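Local coordinates for protein malonyl CoA-ACP transacylase (Xanthomonas oryzae pv. oryzae, PDB 3K89) that probably transfers the malonyl group of malonyl-CoA to the holo acyl carrier protein, a step that feeds bacterial fatty acid synthesis, at residues 60-65 against 119-124; 164-169 against 258-263. All blocks are in the same frame, centred on the assembly; numbering follows the deposited sequence.

Interaction 1: 60-65 against 119-124; sequences RTEYTQ and RGQFMQ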
ATOM      1  N   ARG A  60      -6.818  10.439  -7.755  1.00 15.67           N
ATOM      2  CA  ARG A  60      -5.723  11.362  -7.447  1.00 16.24           C
ATOM      3  C   ARG A  60      -5.204  11.002  -6.059  1.00 15.75           C
ATOM      4  O   ARG A  60      -5.978  10.972  -5.106  1.00 15.35           O
ATOM      5  CB  ARG A  60      -6.235  12.801  -7.434  1.00 17.30           C
ATOM      6  CG  ARG A  60      -5.173  13.863  -7.614  1.00 22.49           C
ATOM      7  CD  ARG A  60      -5.417  14.702  -8.886  1.00 28.63           C
ATOM      8  NE  ARG A  60      -6.540  15.615  -8.670  1.00 33.38           N
ATOM      9  CZ  ARG A  60      -7.649  15.685  -9.410  1.00 34.46           C
ATOM     10  NH1 ARG A  60      -7.812  14.933 -10.493  1.00 35.85           N
ATOM     11  NH2 ARG A  60      -8.593  16.546  -9.074  1.00 35.55           N
ATOM     12  N   THR A  61      -3.905  10.749  -5.961  1.00 14.93           N
ATOM     13  CA  THR A  61      -3.322  10.121  -4.770  1.00 14.00           C
ATOM     14  C   THR A  61      -3.582  10.822  -3.419  1.00 13.63           C
ATOM     15  O   THR A  61      -3.718  10.144  -2.397  1.00 13.35           O
ATOM     16  CB  THR A  61      -1.825   9.786  -4.996  1.00 13.90           C
ATOM     17  OG1 THR A  61      -1.424   8.738  -4.102  1.00 13.44           O
ATOM     18  CG2 THR A  61      -0.926  11.010  -4.813  1.00 14.36           C
ATOM     19  N   GLU A  62      -3.687  12.152  -3.396  1.00 12.68           N
ATOM     20  CA  GLU A  62      -3.998  12.835  -2.127  1.00 12.79           C
ATOM     21  C   GLU A  62      -5.377  12.429  -1.589  1.00 12.07           C
ATOM     22  O   GLU A  62      -5.612  12.527  -0.377  1.00 12.12           O
ATOM     23  CB  GLU A  62      -3.914  14.369  -2.248  1.00 13.16           C
ATOM     24  CG  GLU A  62      -5.038  15.034  -3.025  1.00 15.64           C
ATOM     25  CD  GLU A  62      -5.085  16.533  -2.755  1.00 17.75           C
ATOM     26  OE1 GLU A  62      -4.685  17.299  -3.659  1.00 19.01           O
ATOM     27  OE2 GLU A  62      -5.461  16.955  -1.641  1.00 17.28           O
ATOM     28  N   TYR A  63      -6.276  12.009  -2.484  1.00 11.89           N
ATOM     29  CA  TYR A  63      -7.581  11.478  -2.093  1.00 11.96           C
ATOM     30  C   TYR A  63      -7.599   9.963  -2.000  1.00 12.31           C
ATOM     31  O   TYR A  63      -8.222   9.419  -1.094  1.00 11.84           O
ATOM     32  CB  TYR A  63      -8.696  11.967  -3.037  1.00 11.85           C
ATOM     33  CG  TYR A  63      -8.741  13.481  -3.109  1.00 13.87           C
ATOM     34  CD1 TYR A  63      -9.166  14.235  -2.007  1.00 17.07           C
ATOM     35  CD2 TYR A  63      -8.310  14.157  -4.248  1.00 16.88           C
ATOM     36  CE1 TYR A  63      -9.182  15.632  -2.039  1.00 17.80           C
ATOM     37  CE2 TYR A  63      -8.321  15.569  -4.289  1.00 17.88           C
ATOM     38  CZ  TYR A  63      -8.758  16.281  -3.177  1.00 19.71           C
ATOM     39  OH  TYR A  63      -8.786  17.651  -3.183  1.00 22.34           O
ATOM     40  N   THR A  64      -6.942   9.282  -2.936  1.00 12.02           N
ATOM     41  CA  THR A  64      -6.933   7.814  -2.900  1.00 12.11           C
ATOM     42  C   THR A  64      -6.401   7.318  -1.571  1.00 11.35           C
ATOM     43  O   THR A  64      -6.918   6.342  -1.022  1.00 11.56           O
ATOM     44  CB  THR A  64      -6.037   7.210  -3.992  1.00 12.38           C
ATOM     45  OG1 THR A  64      -6.189   7.973  -5.190  1.00 13.50           O
ATOM     46  CG2 THR A  64      -6.404   5.766  -4.252  1.00 14.11           C
ATOM     47  N   GLN A  65      -5.352   7.971  -1.085  1.00 10.29           N
ATOM     48  CA  GLN A  65      -4.647   7.493   0.113  1.00  9.54           C
ATOM     49  C   GLN A  65      -5.547   7.494   1.363  1.00  9.96           C
ATOM     50  O   GLN A  65      -5.715   6.451   1.964  1.00  9.18           O
ATOM     51  CB  GLN A  65      -3.342   8.263   0.338  1.00  9.89           C
ATOM     52  CG  GLN A  65      -2.272   7.868  -0.692  1.00  9.77           C
ATOM     53  CD  GLN A  65      -0.936   8.472  -0.370  1.00  9.79           C
ATOM     54  OE1 GLN A  65      -0.485   8.468   0.787  1.00 10.25           O
ATOM     55  NE2 GLN A  65      -0.266   8.985  -1.400  1.00 11.50           N
ATOM     56  N   ARG A 119       0.593  13.244   2.866  1.00 11.51           N
ATOM     57  CA  ARG A 119       1.557  12.437   2.107  1.00 11.00           C
ATOM     58  C   ARG A 119       1.290  12.518   0.598  1.00 11.35           C
ATOM     59  O   ARG A 119       2.207  12.806  -0.189  1.00 11.93           O
ATOM     60  CB  ARG A 119       1.524  10.967   2.593  1.00 10.54           C
ATOM     61  CG  ARG A 119       2.532  10.021   1.908  1.00 10.42           C
ATOM     62  CD  ARG A 119       2.477   8.666   2.618  1.00  9.84           C
ATOM     63  NE  ARG A 119       3.353   7.636   2.031  1.00  8.52           N
ATOM     64  CZ  ARG A 119       3.003   6.806   1.046  1.00  8.55           C
ATOM     65  NH1 ARG A 119       1.813   6.918   0.467  1.00  8.89           N
ATOM     66  NH2 ARG A 119       3.858   5.859   0.628  1.00  9.97           N
ATOM     67  N   GLY A 120       0.041  12.316   0.197  1.00 10.86           N
ATOM     68  CA  GLY A 120      -0.357  12.436  -1.200  1.00 11.61           C
ATOM     69  C   GLY A 120      -0.107  13.825  -1.756  1.00 12.53           C
ATOM     70  O   GLY A 120       0.387  13.951  -2.862  1.00 13.22           O
ATOM     71  N   GLN A 121      -0.422  14.856  -0.974  1.00 13.38           N
ATOM     72  CA  GLN A 121      -0.172  16.241  -1.422  1.00 13.91           C
ATOM     73  C   GLN A 121       1.305  16.509  -1.684  1.00 14.14           C
ATOM     74  O   GLN A 121       1.677  17.101  -2.712  1.00 14.06           O
ATOM     75  CB  GLN A 121      -0.739  17.249  -0.410  1.00 13.95           C
ATOM     76  CG  GLN A 121      -2.258  17.325  -0.450  1.00 16.02           C
ATOM     77  CD  GLN A 121      -2.858  18.236   0.637  1.00 18.58           C
ATOM     78  OE1 GLN A 121      -2.172  18.665   1.566  1.00 22.02           O
ATOM     79  NE2 GLN A 121      -4.153  18.521   0.514  1.00 20.32           N
ATOM     80  N   PHE A 122       2.158  16.075  -0.763  1.00 13.17           N
ATOM     81  CA  PHE A 122       3.588  16.318  -0.899  1.00 13.80           C
ATOM     82  C   PHE A 122       4.108  15.577  -2.118  1.00 13.82           C
ATOM     83  O   PHE A 122       4.932  16.121  -2.862  1.00 14.04           O
ATOM     84  CB  PHE A 122       4.380  15.868   0.333  1.00 13.70           C
ATOM     85  CG  PHE A 122       3.984  16.556   1.626  1.00 15.28           C
ATOM     86  CD1 PHE A 122       3.521  17.871   1.627  1.00 18.22           C
ATOM     87  CD2 PHE A 122       4.128  15.895   2.844  1.00 17.82           C
ATOM     88  CE1 PHE A 122       3.164  18.495   2.836  1.00 19.89           C
ATOM     89  CE2 PHE A 122       3.787  16.511   4.049  1.00 17.75           C
ATOM     90  CZ  PHE A 122       3.311  17.809   4.044  1.00 18.33           C
ATOM     91  N   MET A 123       3.649  14.334  -2.298  1.00 13.75           N
ATOM     92  CA  MET A 123       4.073  13.508  -3.435  1.00 14.16           C
ATOM     93  C   MET A 123       3.665  14.139  -4.759  1.00 15.50           C
ATOM     94  O   MET A 123       4.464  14.187  -5.703  1.00 15.13           O
ATOM     95  CB  MET A 123       3.485  12.102  -3.324  1.00 14.12           C
ATOM     96  CG  MET A 123       4.080  11.299  -2.173  1.00 13.33           C
ATOM     97  SD  MET A 123       3.107   9.827  -1.773  1.00 14.16           S
ATOM     98  CE  MET A 123       3.710   8.673  -2.999  1.00 17.55           C
ATOM     99  N   GLN A 124       2.428  14.624  -4.819  1.00 15.41           N
ATOM    100  CA  GLN A 124       1.901  15.209  -6.045  1.00 17.50           C
ATOM    101  C   GLN A 124       2.653  16.474  -6.430  1.00 17.83           C
ATOM    102  O   GLN A 124       2.922  16.699  -7.615  1.00 18.02           O
ATOM    103  CB  GLN A 124       0.405  15.481  -5.912  1.00 17.28           C
ATOM    104  CG  GLN A 124      -0.285  15.826  -7.224  1.00 21.77           C
ATOM    105  CD  GLN A 124      -0.507  14.604  -8.100  1.00 24.43           C
ATOM    106  OE1 GLN A 124      -1.314  13.725  -7.766  1.00 26.58           O
ATOM    107  NE2 GLN A 124       0.205  14.540  -9.226  1.00 26.46           N
TER
HETATM  108  O   HOH W   1      -2.141  11.190  -8.314  1.00 21.34           O
HETATM  109  O   HOH W   2      -2.727  13.982  -5.469  1.00 20.23           O

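Interaction 2: 164-169 against 258-263; sequences NSPGQI and QWTGCV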
ATOM      1  N   ASN A 164       7.329  -6.344  -6.415  1.00 12.87           N
ATOM      2  CA  ASN A 164       5.997  -6.850  -6.064  1.00 13.12           C
ATOM      3  C   ASN A 164       5.846  -8.355  -6.000  1.00 14.23           C
ATOM      4  O   ASN A 164       5.128  -8.848  -5.162  1.00 13.87           O
ATOM      5  CB  ASN A 164       4.901  -6.208  -6.929  1.00 12.92           C
ATOM      6  CG  ASN A 164       4.641  -4.779  -6.526  1.00 12.15           C
ATOM      7  OD1 ASN A 164       4.916  -4.411  -5.383  1.00 11.83           O
ATOM      8  ND2 ASN A 164       4.116  -3.967  -7.445  1.00 12.79           N
ATOM      9  N   SER A 165       6.514  -9.065  -6.902  1.00 15.79           N
ATOM     10  CA  SER A 165       6.583 -10.521  -6.839  1.00 17.40           C
ATOM     11  C   SER A 165       7.683 -10.928  -7.799  1.00 18.48           C
ATOM     12  O   SER A 165       8.136 -10.105  -8.581  1.00 17.70           O
ATOM     13  CB  SER A 165       5.252 -11.164  -7.248  1.00 17.23           C
ATOM     14  OG  SER A 165       5.013 -11.059  -8.634  1.00 17.79           O
ATOM     15  N   PRO A 166       8.119 -12.196  -7.749  1.00 20.07           N
ATOM     16  CA  PRO A 166       8.974 -12.600  -8.859  1.00 21.09           C
ATOM     17  C   PRO A 166       8.180 -12.378 -10.147  1.00 21.78           C
ATOM     18  O   PRO A 166       6.984 -12.685 -10.195  1.00 22.97           O
ATOM     19  CB  PRO A 166       9.238 -14.085  -8.573  1.00 21.60           C
ATOM     20  CG  PRO A 166       9.065 -14.206  -7.088  1.00 21.87           C
ATOM     21  CD  PRO A 166       7.949 -13.262  -6.749  1.00 20.51           C
ATOM     22  N   GLY A 167       8.795 -11.748 -11.142  1.00 22.87           N
ATOM     23  CA  GLY A 167       8.076 -11.434 -12.383  1.00 23.30           C
ATOM     24  C   GLY A 167       7.085 -10.272 -12.340  1.00 23.03           C
ATOM     25  O   GLY A 167       6.269 -10.109 -13.262  1.00 23.91           O
ATOM     26  N   GLN A 168       7.110  -9.482 -11.262  1.00 21.88           N
ATOM     27  CA  GLN A 168       6.476  -8.162 -11.285  1.00 20.70           C
ATOM     28  C   GLN A 168       7.326  -7.120 -10.570  1.00 19.49           C
ATOM     29  O   GLN A 168       7.500  -7.171  -9.350  1.00 18.83           O
ATOM     30  CB  GLN A 168       5.041  -8.128 -10.727  1.00 21.01           C
ATOM     31  CG  GLN A 168       4.453  -6.702 -10.955  1.00 21.66           C
ATOM     32  CD  GLN A 168       3.069  -6.438 -10.380  1.00 23.61           C
ATOM     33  OE1 GLN A 168       2.144  -7.260 -10.491  1.00 25.51           O
ATOM     34  NE2 GLN A 168       2.908  -5.251  -9.806  1.00 20.00           N
ATOM     35  N   ILE A 169       7.858  -6.187 -11.346  1.00 18.16           N
ATOM     36  CA  ILE A 169       8.552  -5.024 -10.799  1.00 18.35           C
ATOM     37  C   ILE A 169       7.906  -3.799 -11.395  1.00 16.94           C
ATOM     38  O   ILE A 169       7.576  -3.768 -12.590  1.00 17.01           O
ATOM     39  CB  ILE A 169      10.060  -5.007 -11.141  1.00 18.03           C
ATOM     40  CG1 ILE A 169      10.791  -6.166 -10.489  1.00 21.26           C
ATOM     41  CG2 ILE A 169      10.711  -3.696 -10.708  1.00 20.00           C
ATOM     42  CD1 ILE A 169      12.277  -6.145 -10.823  1.00 24.58           C
ATOM     43  N   GLN A 258       9.712  -3.126  -0.787  1.00 11.14           N
ATOM     44  CA  GLN A 258      10.201  -4.512  -0.823  1.00 11.09           C
ATOM     45  C   GLN A 258       9.033  -5.446  -0.502  1.00 10.96           C
ATOM     46  O   GLN A 258       8.973  -6.045   0.585  1.00 11.26           O
ATOM     47  CB  GLN A 258      11.343  -4.706   0.201  1.00 10.49           C
ATOM     48  CG  GLN A 258      12.550  -3.742   0.033  1.00 11.01           C
ATOM     49  CD  GLN A 258      13.376  -3.972  -1.219  1.00 13.00           C
ATOM     50  OE1 GLN A 258      14.141  -3.085  -1.629  1.00 15.96           O
ATOM     51  NE2 GLN A 258      13.262  -5.154  -1.821  1.00 12.23           N
ATOM     52  N   TRP A 259       8.052  -5.517  -1.408  1.00 11.19           N
ATOM     53  CA  TRP A 259       6.841  -6.274  -1.088  1.00 11.85           C
ATOM     54  C   TRP A 259       7.148  -7.771  -1.017  1.00 11.77           C
ATOM     55  O   TRP A 259       6.741  -8.445  -0.061  1.00 11.61           O
ATOM     56  CB  TRP A 259       5.660  -5.964  -2.038  1.00 11.16           C
ATOM     57  CG  TRP A 259       4.409  -6.667  -1.544  1.00 11.53           C
ATOM     58  CD1 TRP A 259       3.730  -7.721  -2.143  1.00 10.99           C
ATOM     59  CD2 TRP A 259       3.752  -6.429  -0.294  1.00 11.14           C
ATOM     60  NE1 TRP A 259       2.685  -8.114  -1.339  1.00 12.15           N
ATOM     61  CE2 TRP A 259       2.667  -7.335  -0.209  1.00 11.25           C
ATOM     62  CE3 TRP A 259       3.963  -5.511   0.754  1.00 11.38           C
ATOM     63  CZ2 TRP A 259       1.799  -7.369   0.897  1.00 10.62           C
ATOM     64  CZ3 TRP A 259       3.089  -5.526   1.840  1.00 10.68           C
ATOM     65  CH2 TRP A 259       2.025  -6.463   1.907  1.00 10.37           C
ATOM     66  N   THR A 260       7.906  -8.271  -1.988  1.00 12.76           N
ATOM     67  CA  THR A 260       8.350  -9.678  -1.943  1.00 12.66           C
ATOM     68  C   THR A 260       9.040  -9.973  -0.620  1.00 12.68           C
ATOM     69  O   THR A 260       8.702 -10.955   0.037  1.00 12.92           O
ATOM     70  CB  THR A 260       9.243 -10.001  -3.137  1.00 12.51           C
ATOM     71  OG1 THR A 260       8.462  -9.849  -4.320  1.00 14.77           O
ATOM     72  CG2 THR A 260       9.763 -11.450  -3.084  1.00 13.97           C
ATOM     73  N   GLY A 261       9.954  -9.090  -0.219  1.00 13.12           N
ATOM     74  CA  GLY A 261      10.689  -9.225   1.035  1.00 14.03           C
ATOM     75  C   GLY A 261       9.779  -9.250   2.246  1.00 13.96           C
ATOM     76  O   GLY A 261       9.981 -10.052   3.161  1.00 14.52           O
ATOM     77  N   CYS A 262       8.774  -8.370   2.273  1.00 13.13           N
ATOM     78  CA  CYS A 262       7.840  -8.335   3.406  1.00 12.42           C
ATOM     79  C   CYS A 262       7.059  -9.641   3.534  1.00 12.51           C
ATOM     80  O   CYS A 262       6.902 -10.169   4.626  1.00 12.80           O
ATOM     81  CB  CYS A 262       6.852  -7.157   3.261  1.00 11.89           C
ATOM     82  SG  CYS A 262       7.608  -5.540   3.596  1.00 11.75           S
ATOM     83  N   VAL A 263       6.582 -10.168   2.412  1.00 12.23           N
ATOM     84  CA  VAL A 263       5.809 -11.413   2.415  1.00 13.10           C
ATOM     85  C   VAL A 263       6.711 -12.585   2.826  1.00 13.47           C
ATOM     86  O   VAL A 263       6.314 -13.405   3.646  1.00 14.01           O
ATOM     87  CB  VAL A 263       5.124 -11.662   1.058  1.00 12.39           C
ATOM     88  CG1 VAL A 263       4.437 -13.033   1.010  1.00 13.17           C
ATOM     89  CG2 VAL A 263       4.069 -10.558   0.782  1.00 12.34           C
TER

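Interaction 1: 60-65 against 119-124
Q65 reaches over G120 with its amide and lies across the extended side chain of R119, at about a right angle to it. OE1 of Q65 takes a hydrogen bond from NH1 of R119 at 2.8 Å; the donor keeps its partner in the guanidinium plane yet stands above the carbonyl plane of Q65. NE2 of Q65 gives a nearly straight bond to OG1 of T61 at 3.0 Å, one turn back on its own helix and also hydrogen-bonded to Q13, and a weak one to SD of M123. That sulfur also rests over one face of the R119 guanidinium.

G120 is what lets the helices close in. The axes of 61-65 and 119-124 run nearly antiparallel at 156° and come within 7.7 Å, and CA of G120 lies 3.8 Å from CA of E62. The CG2 methyl of T61 packs on the same bare backbone.

At the outer end, NE2 of Q121 bonds to OE2 of E62 at 3.0 Å, approaching from above the carboxylate plane; R117 forms a salt bridge with that same oxygen. The chain of Q124, bent at chi2 (76°), brings OE1 to two waters, which pass the link on to the backbone N atoms of T61 and E62, while its NE2 is hydrogen-bonded to S199.

R119 also bonds through NH2 to S94, the predicted active-site serine, and to Q252. Q65 is thus a second-shell residue: by accepting from NH1 it probably helps fix how the guanidinium is turned beside that serine.

Interaction 2: 164-169 against 258-263
T260 sets its hydroxyl against the backbone of N164 and S165, and this van der Waals contact is the tightest of the interface: OG1 of T260 is 3.2 Å from CA of S165 and 3.4 Å from C of N164. With chi1 at -63° the oxygen sits beside its own backbone N and faces the strand end. The amide N of S165 is also near OG1, but the angle is too poor for a hydrogen bond. P166 meets this hydroxyl more loosely, its CD 4.2 Å from OG1 of T260.

The aromatic part belongs to W259. Its CG is anti to the backbone N (chi1 -174°), which carries the indole alongside N164 so that it turns its edge to O of N164, which lies in the ring plane 3.5 Å from CD1 of W259. CB of W259 lies close to the N164 side chain, whose amide plane stands 76° from the ring. One face of the indole carries CG2 of V263 from the next turn of the helix, 3.4 Å above the plane, and the ring also meets H93.

Backbone hydrogen bonds shape the strand side. N164 and S165 both donate to O of Q168, making a classic beta bulge, and a type II turn from S165 to Q168 closes the hairpin, with G167 at positive phi.

The contact therefore joins the hairpin of strands 158-165 and 168-172 to the first turn of helix 259-268. T260 extends the connection through a backbone hydrogen bond with F163, while L286 of helix 282-290 packs against both N164 and W259.

Overall arrangement
Interaction 1 precedes interaction 2 along the chain, and the two lie on opposite sides of its centre, with centres 23 Å apart and nearest atoms about 11 Å apart. They share no helix or strand: residues 60-65 and 119-124 pair helices 61-81 and 109-126, whereas 164-169 and 258-263 bring the mixed five-stranded sheet against helix 259-268. What they have in common is nearness to the predicted active-site residues. R119 of interaction 1 lies beside the predicted catalytic pair S94 and H203, and the side chain of N164 in interaction 2 is about 4 Å from a bound glycerol. Each contact therefore borders the probable active-site region of this acyl transferase domain.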